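Local structure of hydrogenase maturation factor (Thermoanaerobacter tengcongensis, 3VTH) at residues A211-K216 with I321-V326; H227-A232 with I325-G330. The protein probably catalyses ATP-dependent transfer of a carbamoyl group from carbamoyl phosphate to the C-terminal cysteine of HypE during [NiFe]-hydrogenase maturation. All coordinates share one frame; numbering follows the deposited sequence.

Contact 1. Residues A211-K216 with I321-V326; sequences ALKEGK and IDFPIV
Lys213 and Leu212, in the last turn of helix 204-213, rest against the ring of Phe323 and the isoleucines that flank it. Traced outward, the lysine's CB is only the root of the chain. Its CG, carried beside the backbone N (chi1 -71°), meets the Phe323 ring edge-on near the ring plane, 3.7 Å from CE2. CD continues past the ring; CE passes 4.3 Å from Ile321 CG2, and NZ ends in a hydrogen bond to the carbonyl of Glu320. The long aliphatic shaft thus suits the apolar rim while its charge stays outside. Leu212 CB lies 4.0 Å from Phe323 CZ, and its CD1 reaches CG2 of Ile325 at 4.3 Å. Ile321 CB lies over one face, offset toward the rim, so the loop buttresses its own phenyl while the ring's outer edge meets the helix end. With an alanine in place of Phe323, Leu212 CB and Lys213 CG would probably face a gap, and the helix end would lose part of its apolar support. Gly215, with positive phi, closes the helix in a Schellman motif; the helix end packs on the loop entering strand 325-329, and through Ile325 on the strand itself, within the YrdC-like alpha/beta domain.

Contact 2. Residues H227-A232 with I325-G330; sequences HLAVNA and IVMTSG. With MG (magnesium ion), chain G; APC (diphosphomethylphosphonic acid adenosyl ester), chain F.
Strands 226-229 and 325-329 are antiparallel neighbours in the mixed sheet of the YrdC-like domain, and the second carries a nucleotide site at its end. Leu228 and Thr328 form a hydrogen-bonded pair: Leu228 N to Thr328 O is 2.7 Å, and Thr328 N to Leu228 O is 3.0 Å, both nearly straight at 166°. Farther along, Val326 N still reaches Val230 O, but at a more bent 139°. The buried Val230 N finds no partner, and Val326 O instead receives a CA-H contact from Ala229. Side chains fill both faces. On one, Leu228 CB meets Thr328 CG2 at 3.8 Å, and the two valines lie side by side, pointing the same way; Leu241 of helix 235-245 packs on Leu228, Val326 and Thr328. On the other, Met327 bends at chi2 and chi3, laying SD on Ala229 CB and CE 3.9 Å from His227 CB, a match for its flexible thioether. Gly330, without a side chain, lets its backbone lie close against His227. With OG1 anti to its own N (chi1 -172°), Thr328 splits its work: the methyl stays on Leu228, while the hydroxyl donates to O1A of the ATP analogue at 2.6 Å and also bonds Lys245 NZ. Ser329 N donates to O2A at 3.0 Å, and its OG, also bonded to Asn331 OD1, binds magnesium at 2.1 Å. That ion is further held by O1G, O1B and O2A and by a water. Gripping both non-bridging alpha oxygens while magnesium spans all three phosphorus groups would probably polarise the alpha phosphorus, consistent with a reaction that releases AMP and diphosphate.

Overall arrangement
Contacts 1 and 2 share Ile325 and Val326 and have their centres about 9 Å apart, so a single run of chain, 321-330, leads from a helix end to the nucleotide. Where they meet, Pro324 O is 2.9 Å from Ala232 N, a probable hydrogen bond that carries the pairing of segment 227-232 past the strand and into the loop of contact 1. Leu212 CD2 also packs 3.5 Å from Ala229 O. Contact 1 lies away from the site, the side chain of Ile325 being about 12 Å from the analogue. Contact 2 reaches the site itself, with the side chain of Ser329 about 4 Å from that of Asp367, a magnesium ligand in a structure of this protein though it does not bind the ion here.

Contact 1. Residues A211-K216 with I321-V326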
loop_
_atom_site.group_PDB
_atom_site.type_symbol
_atom_site.label_atom_id
_atom_site.label_comp_id
_atom_site.label_asym_id
_atom_site.label_seq_id
_atom_site.Cartn_x
_atom_site.Cartn_y
_atom_site.Cartn_z
ATOM N N ALA A 211 -11.319 16.358 -24.754
ATOM C CA ALA A 211 -10.668 15.119 -25.198
ATOM C C ALA A 211 -11.335 13.868 -24.591
ATOM O O ALA A 211 -11.658 12.914 -25.317
ATOM C CB ALA A 211 -9.186 15.151 -24.888
ATOM N N LEU A 212 -11.571 13.895 -23.281
ATOM C CA LEU A 212 -12.269 12.808 -22.596
ATOM C C LEU A 212 -13.684 12.556 -23.138
ATOM O O LEU A 212 -14.089 11.417 -23.295
ATOM C CB LEU A 212 -12.322 13.052 -21.087
ATOM C CG LEU A 212 -11.017 13.018 -20.288
ATOM C CD1 LEU A 212 -11.290 13.558 -18.877
ATOM C CD2 LEU A 212 -10.403 11.589 -20.228
ATOM N N LYS A 213 -14.429 13.621 -23.417
ATOM C CA LYS A 213 -15.776 13.480 -23.977
ATOM C C LYS A 213 -15.747 12.907 -25.387
ATOM O O LYS A 213 -16.688 12.224 -25.812
ATOM C CB LYS A 213 -16.495 14.825 -23.988
ATOM C CG LYS A 213 -16.896 15.301 -22.610
ATOM C CD LYS A 213 -17.645 16.621 -22.707
ATOM C CE LYS A 213 -17.387 17.444 -21.454
ATOM N NZ LYS A 213 -18.237 18.665 -21.459
ATOM N N GLU A 214 -14.670 13.188 -26.113
ATOM C CA GLU A 214 -14.506 12.658 -27.466
ATOM C C GLU A 214 -14.045 11.196 -27.455
ATOM O O GLU A 214 -13.910 10.577 -28.510
ATOM C CB GLU A 214 -13.534 13.527 -28.266
ATOM C CG GLU A 214 -14.135 14.855 -28.730
ATOM C CD GLU A 214 -13.085 15.843 -29.231
ATOM O OE1 GLU A 214 -13.468 16.913 -29.761
ATOM O OE2 GLU A 214 -11.872 15.559 -29.087
ATOM N N GLY A 215 -13.798 10.660 -26.258
ATOM C CA GLY A 215 -13.429 9.255 -26.095
ATOM C C GLY A 215 -11.935 9.016 -26.206
ATOM O O GLY A 215 -11.503 7.907 -26.520
ATOM N N LYS A 216 -11.145 10.052 -25.926
ATOM C CA LYS A 216 -9.697 9.971 -26.036
ATOM C C LYS A 216 -9.014 9.654 -24.694
ATOM O O LYS A 216 -9.646 9.708 -23.629
ATOM C CB LYS A 216 -9.141 11.272 -26.640
ATOM C CG LYS A 216 -9.514 11.469 -28.117
ATOM C CD LYS A 216 -8.990 12.789 -28.659
ATOM C CE LYS A 216 -9.681 13.175 -29.957
ATOM N NZ LYS A 216 -9.408 12.192 -31.034
ATOM N N ILE A 321 -16.949 17.552 -16.667
ATOM C CA ILE A 321 -17.441 16.270 -17.179
ATOM C C ILE A 321 -18.629 15.735 -16.348
ATOM O O ILE A 321 -18.785 16.105 -15.183
ATOM C CB ILE A 321 -16.296 15.216 -17.240
ATOM C CG1 ILE A 321 -15.709 14.956 -15.843
ATOM C CG2 ILE A 321 -15.189 15.668 -18.196
ATOM C CD1 ILE A 321 -14.673 13.835 -15.788
ATOM N N ASP A 322 -19.464 14.877 -16.941
ATOM C CA ASP A 322 -20.537 14.207 -16.180
ATOM C C ASP A 322 -20.420 12.669 -16.188
ATOM O O ASP A 322 -21.416 11.952 -16.376
ATOM C CB ASP A 322 -21.929 14.642 -16.666
ATOM C CG ASP A 322 -22.171 14.322 -18.136
ATOM O OD1 ASP A 322 -21.351 13.593 -18.743
ATOM O OD2 ASP A 322 -23.187 14.792 -18.693
ATOM N N PHE A 323 -19.204 12.172 -16.006
ATOM C CA PHE A 323 -18.949 10.734 -16.026
ATOM C C PHE A 323 -17.727 10.442 -15.183
ATOM O O PHE A 323 -16.826 11.281 -15.108
ATOM C CB PHE A 323 -18.785 10.183 -17.473
ATOM C CG PHE A 323 -17.864 11.003 -18.358
ATOM C CD1 PHE A 323 -16.468 10.939 -18.208
ATOM C CD2 PHE A 323 -18.394 11.844 -19.336
ATOM C CE1 PHE A 323 -15.616 11.706 -19.026
ATOM C CE2 PHE A 323 -17.563 12.603 -20.164
ATOM C CZ PHE A 323 -16.169 12.539 -20.008
ATOM N N PRO A 324 -17.694 9.263 -14.530
ATOM C CA PRO A 324 -16.484 8.876 -13.814
ATOM C C PRO A 324 -15.382 8.522 -14.804
ATOM O O PRO A 324 -15.664 8.247 -15.981
ATOM C CB PRO A 324 -16.907 7.627 -13.028
ATOM C CG PRO A 324 -18.357 7.363 -13.364
ATOM C CD PRO A 324 -18.727 8.206 -14.524
ATOM N N ILE A 325 -14.137 8.521 -14.343
ATOM C CA ILE A 325 -13.024 8.240 -15.245
ATOM C C ILE A 325 -12.071 7.178 -14.710
ATOM O O ILE A 325 -11.768 7.156 -13.528
ATOM C CB ILE A 325 -12.212 9.519 -15.558
ATOM C CG1 ILE A 325 -11.736 10.176 -14.247
ATOM C CG2 ILE A 325 -13.049 10.492 -16.429
ATOM C CD1 ILE A 325 -10.820 11.398 -14.418
ATOM N N VAL A 326 -11.574 6.330 -15.608
ATOM C CA VAL A 326 -10.447 5.446 -15.327
ATOM C C VAL A 326 -9.248 6.305 -14.945
ATOM O O VAL A 326 -9.054 7.386 -15.500
ATOM C CB VAL A 326 -10.091 4.606 -16.568
ATOM C CG1 VAL A 326 -8.751 3.868 -16.395
ATOM C CG2 VAL A 326 -11.215 3.622 -16.863
#

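Contact 2. Residues H227-A232 with I325-G330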
loop_
_atom_site.group_PDB
_atom_site.type_symbol
_atom_site.label_atom_id
_atom_site.label_comp_id
_atom_site.label_asym_id
_atom_site.label_seq_id
_atom_site.Cartn_x
_atom_site.Cartn_y
_atom_site.Cartn_z
ATOM N N HIS A 227 -0.968 9.725 -14.815
ATOM C CA HIS A 227 -2.013 8.713 -14.960
ATOM C C HIS A 227 -2.729 8.874 -16.298
ATOM O O HIS A 227 -2.774 9.971 -16.866
ATOM C CB HIS A 227 -3.013 8.768 -13.785
ATOM C CG HIS A 227 -2.390 8.381 -12.483
ATOM N ND1 HIS A 227 -1.702 9.286 -11.698
ATOM C CD2 HIS A 227 -2.253 7.177 -11.879
ATOM C CE1 HIS A 227 -1.200 8.661 -10.647
ATOM N NE2 HIS A 227 -1.517 7.381 -10.734
ATOM N N LEU A 228 -3.260 7.773 -16.801
ATOM C CA LEU A 228 -3.989 7.778 -18.064
ATOM C C LEU A 228 -5.439 7.658 -17.705
ATOM O O LEU A 228 -5.815 6.808 -16.878
ATOM C CB LEU A 228 -3.574 6.603 -18.942
ATOM C CG LEU A 228 -2.119 6.612 -19.408
ATOM C CD1 LEU A 228 -1.597 5.193 -19.670
ATOM C CD2 LEU A 228 -1.969 7.515 -20.634
ATOM N N ALA A 229 -6.245 8.512 -18.325
ATOM C CA ALA A 229 -7.671 8.576 -18.056
ATOM C C ALA A 229 -8.503 8.475 -19.322
ATOM O O ALA A 229 -8.106 8.966 -20.394
ATOM C CB ALA A 229 -8.007 9.868 -17.300
ATOM N N VAL A 230 -9.646 7.804 -19.187
ATOM C CA VAL A 230 -10.695 7.795 -20.195
ATOM C C VAL A 230 -12.038 7.826 -19.481
ATOM O O VAL A 230 -12.126 7.489 -18.302
ATOM C CB VAL A 230 -10.651 6.540 -21.151
ATOM C CG1 VAL A 230 -9.392 6.532 -21.995
ATOM C CG2 VAL A 230 -10.833 5.198 -20.391
ATOM N N ASN A 231 -13.085 8.199 -20.211
ATOM C CA ASN A 231 -14.456 8.035 -19.743
ATOM C C ASN A 231 -14.730 6.579 -19.343
ATOM O O ASN A 231 -14.743 5.686 -20.199
ATOM C CB ASN A 231 -15.419 8.469 -20.865
ATOM C CG ASN A 231 -16.880 8.429 -20.456
ATOM O OD1 ASN A 231 -17.242 7.920 -19.396
ATOM N ND2 ASN A 231 -17.731 8.978 -21.304
ATOM N N ALA A 232 -14.991 6.347 -18.059
ATOM C CA ALA A 232 -15.269 4.984 -17.557
ATOM C C ALA A 232 -16.645 4.440 -17.969
ATOM O O ALA A 232 -16.971 3.283 -17.678
ATOM C CB ALA A 232 -15.098 4.921 -16.034
ATOM N N ILE A 325 -14.137 8.521 -14.343
ATOM C CA ILE A 325 -13.024 8.240 -15.245
ATOM C C ILE A 325 -12.071 7.178 -14.710
ATOM O O ILE A 325 -11.768 7.156 -13.528
ATOM C CB ILE A 325 -12.212 9.519 -15.558
ATOM C CG1 ILE A 325 -11.736 10.176 -14.247
ATOM C CG2 ILE A 325 -13.049 10.492 -16.429
ATOM C CD1 ILE A 325 -10.820 11.398 -14.418
ATOM N N VAL A 326 -11.574 6.330 -15.608
ATOM C CA VAL A 326 -10.447 5.446 -15.327
ATOM C C VAL A 326 -9.248 6.305 -14.945
ATOM O O VAL A 326 -9.054 7.386 -15.500
ATOM C CB VAL A 326 -10.091 4.606 -16.568
ATOM C CG1 VAL A 326 -8.751 3.868 -16.395
ATOM C CG2 VAL A 326 -11.215 3.622 -16.863
ATOM N N MET A 327 -8.486 5.842 -13.958
ATOM C CA MET A 327 -7.185 6.396 -13.648
ATOM C C MET A 327 -6.260 5.199 -13.507
ATOM O O MET A 327 -6.374 4.434 -12.539
ATOM C CB MET A 327 -7.219 7.189 -12.333
ATOM C CG MET A 327 -7.945 8.508 -12.437
ATOM S SD MET A 327 -6.999 9.675 -13.435
ATOM C CE MET A 327 -6.096 10.556 -12.155
ATOM N N THR A 328 -5.367 5.034 -14.471
ATOM C CA THR A 328 -4.398 3.949 -14.438
ATOM C C THR A 328 -3.045 4.608 -14.564
ATOM O O THR A 328 -2.941 5.699 -15.115
ATOM C CB THR A 328 -4.663 2.878 -15.547
ATOM O OG1 THR A 328 -3.805 1.741 -15.341
ATOM C CG2 THR A 328 -4.436 3.441 -16.944
ATOM N N SER A 329 -2.005 3.977 -14.038
ATOM C CA SER A 329 -0.724 4.654 -13.982
ATOM C C SER A 329 -0.169 4.843 -15.398
ATOM O O SER A 329 -0.361 4.000 -16.281
ATOM C CB SER A 329 0.253 3.917 -13.052
ATOM O OG SER A 329 0.612 2.663 -13.593
ATOM N N GLY A 330 0.483 5.983 -15.598
ATOM C CA GLY A 330 1.013 6.380 -16.893
ATOM C C GLY A 330 2.358 5.747 -17.166
ATOM O O GLY A 330 3.403 6.312 -16.829
HETATM MG MG MG G . 0.318 0.765 -12.698
HETATM P PG APC F . 0.807 -1.719 -14.752
HETATM O O1G APC F . 0.698 -0.231 -14.535
HETATM O O2G APC F . -0.187 -2.227 -15.767
HETATM O O3G APC F . 2.203 -2.213 -15.004
HETATM P PB APC F . -0.547 -1.968 -12.219
HETATM O O1B APC F . 0.203 -0.880 -11.516
HETATM O O2B APC F . -0.866 -3.180 -11.368
HETATM O O3B APC F . 0.408 -2.504 -13.398
HETATM P PA APC F . -2.780 0.238 -12.390
HETATM O O1A APC F . -4.086 0.439 -13.122
HETATM O O2A APC F . -1.832 1.380 -12.453
HETATM C C3A APC F . -2.052 -1.322 -13.023
HETATM O "O5'" APC F . -3.034 -0.004 -10.817
HETATM C "C5'" APC F . -4.323 -0.175 -10.235
HETATM C "C4'" APC F . -4.244 -1.313 -9.221
HETATM O "O4'" APC F . -5.517 -1.373 -8.567
HETATM C "C3'" APC F . -4.022 -2.654 -9.925
HETATM O "O3'" APC F . -3.094 -3.487 -9.208
HETATM C "C2'" APC F . -5.388 -3.307 -9.878
HETATM O "O2'" APC F . -5.320 -4.743 -9.969
HETATM C "C1'" APC F . -5.982 -2.722 -8.598
HETATM N N9 APC F . -7.431 -2.789 -8.748
HETATM C C8 APC F . -8.227 -1.991 -9.510
HETATM N N7 APC F . -9.515 -2.408 -9.424
HETATM C C5 APC F . -9.538 -3.483 -8.607
HETATM C C6 APC F . -10.560 -4.418 -8.088
HETATM N N6 APC F . -11.860 -4.281 -8.423
HETATM N N1 APC F . -10.153 -5.408 -7.263
HETATM C C2 APC F . -8.864 -5.559 -6.896
HETATM N N3 APC F . -7.870 -4.764 -7.325
HETATM C C4 APC F . -8.158 -3.729 -8.164
HETATM O O HOH W 1 2.509 0.936 -12.379
#